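Side-chain contacts in deoxyhypusine synthase, putative (Entamoeba histolytica, PDB 7L9R), which probably works as an NAD-dependent deoxyhypusine synthase, transferring the aminobutyl group of spermidine onto a lysine of the translation factor eIF5A: residues Gly92-Ser95 and Glu96-Thr99; Ser100-Arg103 and Asp104-Tyr108; Lys171-Ile174 and Leu175-Glu179. One frame throughout, in Å; residues are numbered along the deposited sequence.

Contact 1 of 3, residues Gly92-Ser95 and Glu96-Thr99; sequences GFTS and EMMT
T94 caps the short helix 95-99 through M97, a local contact round the turn where strand 87-93 leaves the parallel sheet. The cap is a weak one: M97 N reaches T94 OG1 at 3.4 Å with an N-H...O angle of 154°, and M97 N has a second weak bond, to T94 O. A chi1 of 60° turns the hydroxyl in over the backbone of T94 and so to the helix start. A water 2.6 Å from T94 OG1 gives a hydrogen bond to E96 OE1 and so bridges the two side chains. The strand order of the sheet, 3-2-1-4-5-6, is that of a Rossmann-type fold, and this turn follows its first strand, one of the inner ones. On the apolar side, F93 CB packs against M97 CG at 3.8 Å. In one of its two modelled positions M98 meets the far part of the ring, with F93 CE1 3.6 Å from M98 CG; the oblique Met-aromatic contact of M98 SD rests on that copy and is doubtful. Farther along, T99 N donates to S95 O at 3.3 Å. S95 N is hydrogen-bonded to T121 OG1, beyond the end of the adjacent strand 117-120.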
# COMPACT_ATOMS: atom_id res chain seq x y z
N GLY B 92 -16.07 12.45 10.55
CA GLY B 92 -15.06 11.59 11.16
C GLY B 92 -13.68 11.99 10.66
O GLY B 92 -13.50 12.26 9.47
N PHE B 93 -12.71 12.02 11.57
CA PHE B 93 -11.34 12.32 11.19
C PHE B 93 -10.39 11.70 12.20
O PHE B 93 -10.77 11.40 13.34
CB PHE B 93 -11.09 13.83 11.05
CG PHE B 93 -11.46 14.65 12.27
CD1 PHE B 93 -10.63 14.68 13.38
CD2 PHE B 93 -12.61 15.41 12.28
CE1 PHE B 93 -10.96 15.45 14.49
CE2 PHE B 93 -12.95 16.18 13.38
CZ PHE B 93 -12.12 16.19 14.49
N THR B 94 -9.16 11.49 11.77
CA THR B 94 -8.17 10.86 12.63
C THR B 94 -7.46 11.90 13.48
O THR B 94 -7.46 13.11 13.19
CB THR B 94 -7.13 10.09 11.81
OG1 THR B 94 -6.45 10.98 10.93
CG2 THR B 94 -7.79 9.00 11.01
N SER B 95 -6.83 11.41 14.54
CA SER B 95 -5.97 12.24 15.36
C SER B 95 -4.86 12.89 14.54
O SER B 95 -4.44 14.01 14.84
CB SER B 95 -5.39 11.39 16.50
OG SER B 95 -4.24 11.98 17.07
N GLU B 96 -4.40 12.21 13.48
CA GLU B 96 -3.37 12.78 12.61
C GLU B 96 -3.85 14.04 11.92
O GLU B 96 -3.07 14.99 11.74
CB GLU B 96 -2.90 11.73 11.59
CG GLU B 96 -1.76 12.20 10.67
CD GLU B 96 -1.79 11.54 9.28
OE1 GLU B 96 -2.90 11.22 8.79
OE2 GLU B 96 -0.71 11.38 8.66
N MET B 97 -5.12 14.08 11.49
CA MET B 97 -5.66 15.30 10.91
C MET B 97 -5.65 16.45 11.91
O MET B 97 -5.42 17.61 11.53
CB MET B 97 -7.08 15.09 10.39
CG MET B 97 -7.42 13.70 9.95
SD MET B 97 -7.34 13.47 8.18
CE MET B 97 -5.61 13.71 7.84
N MET B 98 -5.95 16.16 13.18
CA MET B 98 -5.95 17.20 14.20
C MET B 98 -4.57 17.83 14.36
O MET B 98 -4.45 19.01 14.72
CB MET B 98 -6.42 16.64 15.54
CG MET B 98 -7.91 16.74 15.78
SD MET B 98 -8.44 18.43 16.13
CE MET B 98 -9.89 18.12 17.12
N THR B 99 -3.51 17.05 14.11
CA THR B 99 -2.15 17.56 14.19
C THR B 99 -1.84 18.52 13.05
O THR B 99 -1.02 19.43 13.20
CB THR B 99 -1.16 16.40 14.22
OG1 THR B 99 -1.44 15.57 15.36
CG2 THR B 99 0.27 16.90 14.30
O HOH W 1 -4.91 9.67 9.27

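Contact 2 of 3, residues Ser100-Arg103 and Asp104-Tyr108; sequences SGLR and DTFRY
L102 O takes the hydrogen bond of F106 N at 2.8 Å, with an N-H...O angle of 163°. The same oxygen lies over one face of the F106 ring, 3.3 Å above its plane and displaced toward the rim. L102 CB covers that face as well, 4.2 Å from the ring centroid in a CH-pi contact, with F106 CZ as its closest ring atom. F93 stacks on the opposite face, so the phenyl group is sandwiched on the first turns of helix 102-111. Ahead of them S100 OG accepts from L102 N at 3.0 Å, a capping bond, and is hydrogen-bonded also to M97 O of the preceding helix.

The charged side of the turn belongs to R103 and D104. With CG anti to the backbone N (chi1 -179°) and a bend at chi2, the arginine brings NH1 to 3.1 Å from D104 OD1, a salt bridge between sequence neighbours. NH1 approaches that oxygen almost in line with its C-O bond, although the guanidinium and carboxylate planes stand 74° apart. R103 NE has a second acidic partner in D128, and D104 OD2 accepts from G28 N of the second subunit. One turn on, in one of its two modelled positions, R107 forms salt bridges with E111 and with D30 and D32 of that subunit. R103 is thus shared between D104 and D128, while the two partners of D104, R103 and G28 N of the second subunit, probably favour its carboxylate form despite burial.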
# COMPACT_ATOMS: atom_id res chain seq x y z
N SER B 100 -2.49 18.34 11.90
CA SER B 100 -2.29 19.23 10.78
C SER B 100 -3.13 20.49 10.95
O SER B 100 -3.89 20.64 11.92
CB SER B 100 -2.67 18.53 9.48
OG SER B 100 -4.08 18.57 9.30
N GLY B 101 -3.03 21.40 9.98
CA GLY B 101 -3.86 22.59 9.99
C GLY B 101 -5.34 22.33 9.80
O GLY B 101 -6.13 23.26 9.95
N LEU B 102 -5.72 21.09 9.48
CA LEU B 102 -7.13 20.75 9.37
C LEU B 102 -7.89 21.00 10.66
O LEU B 102 -9.11 21.18 10.63
CB LEU B 102 -7.31 19.29 8.98
CG LEU B 102 -7.14 18.90 7.52
CD1 LEU B 102 -7.36 17.39 7.38
CD2 LEU B 102 -8.09 19.68 6.66
N ARG B 103 -7.18 20.98 11.80
CA ARG B 103 -7.80 21.30 13.08
C ARG B 103 -8.59 22.59 13.02
O ARG B 103 -9.70 22.68 13.57
CB ARG B 103 -6.71 21.38 14.15
CG ARG B 103 -7.21 21.69 15.54
CD ARG B 103 -6.99 23.13 15.89
NE ARG B 103 -7.15 23.37 17.31
CZ ARG B 103 -6.72 24.45 17.93
NH1 ARG B 103 -6.11 25.42 17.27
NH2 ARG B 103 -6.91 24.57 19.24
N ASP B 104 -8.06 23.60 12.34
CA ASP B 104 -8.73 24.89 12.30
C ASP B 104 -9.86 24.90 11.27
O ASP B 104 -10.86 25.60 11.46
CB ASP B 104 -7.69 25.97 12.04
CG ASP B 104 -6.53 25.86 13.03
OD1 ASP B 104 -6.77 26.02 14.25
OD2 ASP B 104 -5.40 25.56 12.60
N THR B 105 -9.74 24.08 10.22
CA THR B 105 -10.89 23.83 9.36
C THR B 105 -12.02 23.18 10.15
O THR B 105 -13.18 23.61 10.05
CB THR B 105 -10.47 22.94 8.18
OG1 THR B 105 -9.39 23.57 7.48
CG2 THR B 105 -11.62 22.72 7.22
N PHE B 106 -11.70 22.17 10.98
CA PHE B 106 -12.72 21.50 11.79
C PHE B 106 -13.36 22.47 12.77
O PHE B 106 -14.57 22.44 12.99
CB PHE B 106 -12.13 20.30 12.54
CG PHE B 106 -11.53 19.23 11.64
CD1 PHE B 106 -11.98 19.05 10.34
CD2 PHE B 106 -10.50 18.42 12.11
CE1 PHE B 106 -11.42 18.07 9.51
CE2 PHE B 106 -9.92 17.44 11.28
CZ PHE B 106 -10.38 17.26 9.99
N ARG B 107 -12.55 23.34 13.39
CA ARG B 107 -13.10 24.35 14.29
C ARG B 107 -14.13 25.20 13.56
O ARG B 107 -15.23 25.44 14.08
CB ARG B 107 -11.97 25.21 14.86
CG ARG B 107 -12.40 26.27 15.88
CD ARG B 107 -12.78 27.60 15.22
NE ARG B 107 -11.79 28.03 14.25
CZ ARG B 107 -12.01 28.95 13.32
NH1 ARG B 107 -13.18 29.55 13.19
NH2 ARG B 107 -11.03 29.27 12.48
N TYR B 108 -13.79 25.67 12.36
CA TYR B 108 -14.72 26.46 11.56
C TYR B 108 -16.02 25.70 11.30
O TYR B 108 -17.12 26.25 11.47
CB TYR B 108 -14.04 26.87 10.25
CG TYR B 108 -14.96 27.47 9.21
CD1 TYR B 108 -15.26 28.83 9.21
CD2 TYR B 108 -15.53 26.67 8.22
CE1 TYR B 108 -16.10 29.38 8.25
CE2 TYR B 108 -16.37 27.20 7.27
CZ TYR B 108 -16.65 28.56 7.29
OH TYR B 108 -17.49 29.08 6.33

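Contact 3 of 3, residues Lys171-Ile174 and Leu175-Glu179; sequences KEFI and LDIQE
Two turns near the C-terminal end of helix 160-179 illustrate i to i+4 packing, here between F173 and I177. The isoleucine leads with its terminal methyl: I177 CD1 lies over one face of the F173 ring, 3.9 Å from the centroid and 28° off the ring normal, a CH-pi contact. The methyl sits closer to the outer end of the ring than to its root, with F173 CZ at 3.5 Å. Torsions on both partners produce this meeting. In F173 the ring carbon CG is anti to the backbone N (chi1 164°), while I177 runs out straight to CD1 (chi2 176°), which brings CD1 across the ring at an angle. The same pair is joined through the backbone, I177 N to F173 O at 3.1 Å.

As in that pair, the neighbouring i to i+4 pairs have side-chain carbons of the later residue leaning on the carbonyl of the earlier one, but without a ring contact. L175 N donates to K171 O at 2.9 Å, and L175 CG rests 3.3 Å from that same oxygen. D176 N reaches E172 O at 2.8 Å, and D176 CB lies beside it. The bond from Q178 N to I174 O is weak, at 3.5 Å.

E172 OE1 and D176 OD2 are 6.2 Å apart, not in contact, and D176 OD2 is paired with R199 in a salt bridge. F173 and I177 face helix 189-200, touching M195, M196 and L192. I174 packs on F227 and L234 of helix 226-237, and K171 joins that helix through a salt bridge to E233, which leaves helix 160-179 bound to two helices of the same chain.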
# COMPACT_ATOMS: atom_id res chain seq x y z
N LYS B 171 -4.73 16.41 34.00
CA LYS B 171 -4.74 15.82 35.34
C LYS B 171 -5.58 16.67 36.29
O LYS B 171 -6.32 16.12 37.12
CB LYS B 171 -3.32 15.66 35.86
CG LYS B 171 -2.56 14.52 35.21
CD LYS B 171 -1.11 14.51 35.65
CE LYS B 171 -0.37 13.32 35.08
NZ LYS B 171 1.06 13.33 35.46
N GLU B 172 -5.48 17.99 36.20
CA GLU B 172 -6.31 18.84 37.04
C GLU B 172 -7.79 18.64 36.73
O GLU B 172 -8.63 18.61 37.64
CB GLU B 172 -5.91 20.30 36.88
CG GLU B 172 -4.51 20.61 37.39
CD GLU B 172 -4.17 22.08 37.29
OE1 GLU B 172 -5.07 22.92 37.52
OE2 GLU B 172 -3.00 22.40 36.97
N PHE B 173 -8.12 18.46 35.45
CA PHE B 173 -9.50 18.18 35.07
C PHE B 173 -9.97 16.85 35.64
O PHE B 173 -11.08 16.75 36.17
CB PHE B 173 -9.62 18.20 33.54
CG PHE B 173 -10.87 17.56 33.01
CD1 PHE B 173 -12.08 18.24 33.04
CD2 PHE B 173 -10.83 16.30 32.43
CE1 PHE B 173 -13.24 17.66 32.53
CE2 PHE B 173 -11.98 15.71 31.92
CZ PHE B 173 -13.18 16.39 31.97
N ILE B 174 -9.13 15.81 35.56
CA ILE B 174 -9.51 14.51 36.09
C ILE B 174 -9.73 14.60 37.60
O ILE B 174 -10.69 14.03 38.14
CB ILE B 174 -8.45 13.46 35.72
CG1 ILE B 174 -8.46 13.21 34.22
CG2 ILE B 174 -8.72 12.15 36.46
CD1 ILE B 174 -7.25 12.45 33.70
N LEU B 175 -8.84 15.31 38.30
CA LEU B 175 -8.98 15.45 39.74
C LEU B 175 -10.17 16.31 40.12
O LEU B 175 -10.80 16.08 41.16
CB LEU B 175 -7.69 16.03 40.33
CG LEU B 175 -6.46 15.14 40.26
CD1 LEU B 175 -5.22 15.91 40.69
CD2 LEU B 175 -6.65 13.89 41.10
N ASP B 176 -10.50 17.33 39.31
CA ASP B 176 -11.66 18.16 39.61
C ASP B 176 -12.95 17.36 39.53
O ASP B 176 -13.89 17.61 40.29
CB ASP B 176 -11.72 19.38 38.69
CG ASP B 176 -10.92 20.55 39.22
OD1 ASP B 176 -10.15 20.36 40.19
OD2 ASP B 176 -11.08 21.67 38.69
N ILE B 177 -13.03 16.42 38.59
CA ILE B 177 -14.24 15.60 38.49
C ILE B 177 -14.44 14.81 39.77
O ILE B 177 -15.56 14.72 40.30
CB ILE B 177 -14.15 14.65 37.29
CG1 ILE B 177 -14.20 15.41 35.97
CG2 ILE B 177 -15.23 13.58 37.37
CD1 ILE B 177 -14.03 14.51 34.79
N GLN B 178 -13.36 14.26 40.32
CA GLN B 178 -13.46 13.48 41.54
C GLN B 178 -13.93 14.33 42.72
O GLN B 178 -14.80 13.91 43.49
CB GLN B 178 -12.11 12.83 41.84
CG GLN B 178 -11.86 11.58 41.00
CD GLN B 178 -10.49 10.99 41.23
OE1 GLN B 178 -9.75 11.45 42.09
NE2 GLN B 178 -10.15 9.98 40.45
N GLU B 179 -13.37 15.54 42.86
CA GLU B 179 -13.66 16.36 44.03
C GLU B 179 -15.07 16.94 43.99
O GLU B 179 -15.76 17.00 45.02
CB GLU B 179 -12.63 17.48 44.16

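From the N terminus, the chain leaves strand 87-93 and turns at once through contact 1 into helix 95-99, then through contact 2 into helix 102-111. The two run on without a break and touch, M97 O lying 3.6 Å from L102 CB, so together they tie an inner strand of the parallel sheet to the two helices after it. Contact 3 opens more than sixty residues later, on helix 160-179, with its centre about 26 Å from that of contact 1 and about 28 Å from that of contact 2. The three are in series, none nested or crossed. Contacts 1 and 2 both meet the second subunit, contact 2 far more; no other chain touches contact 3.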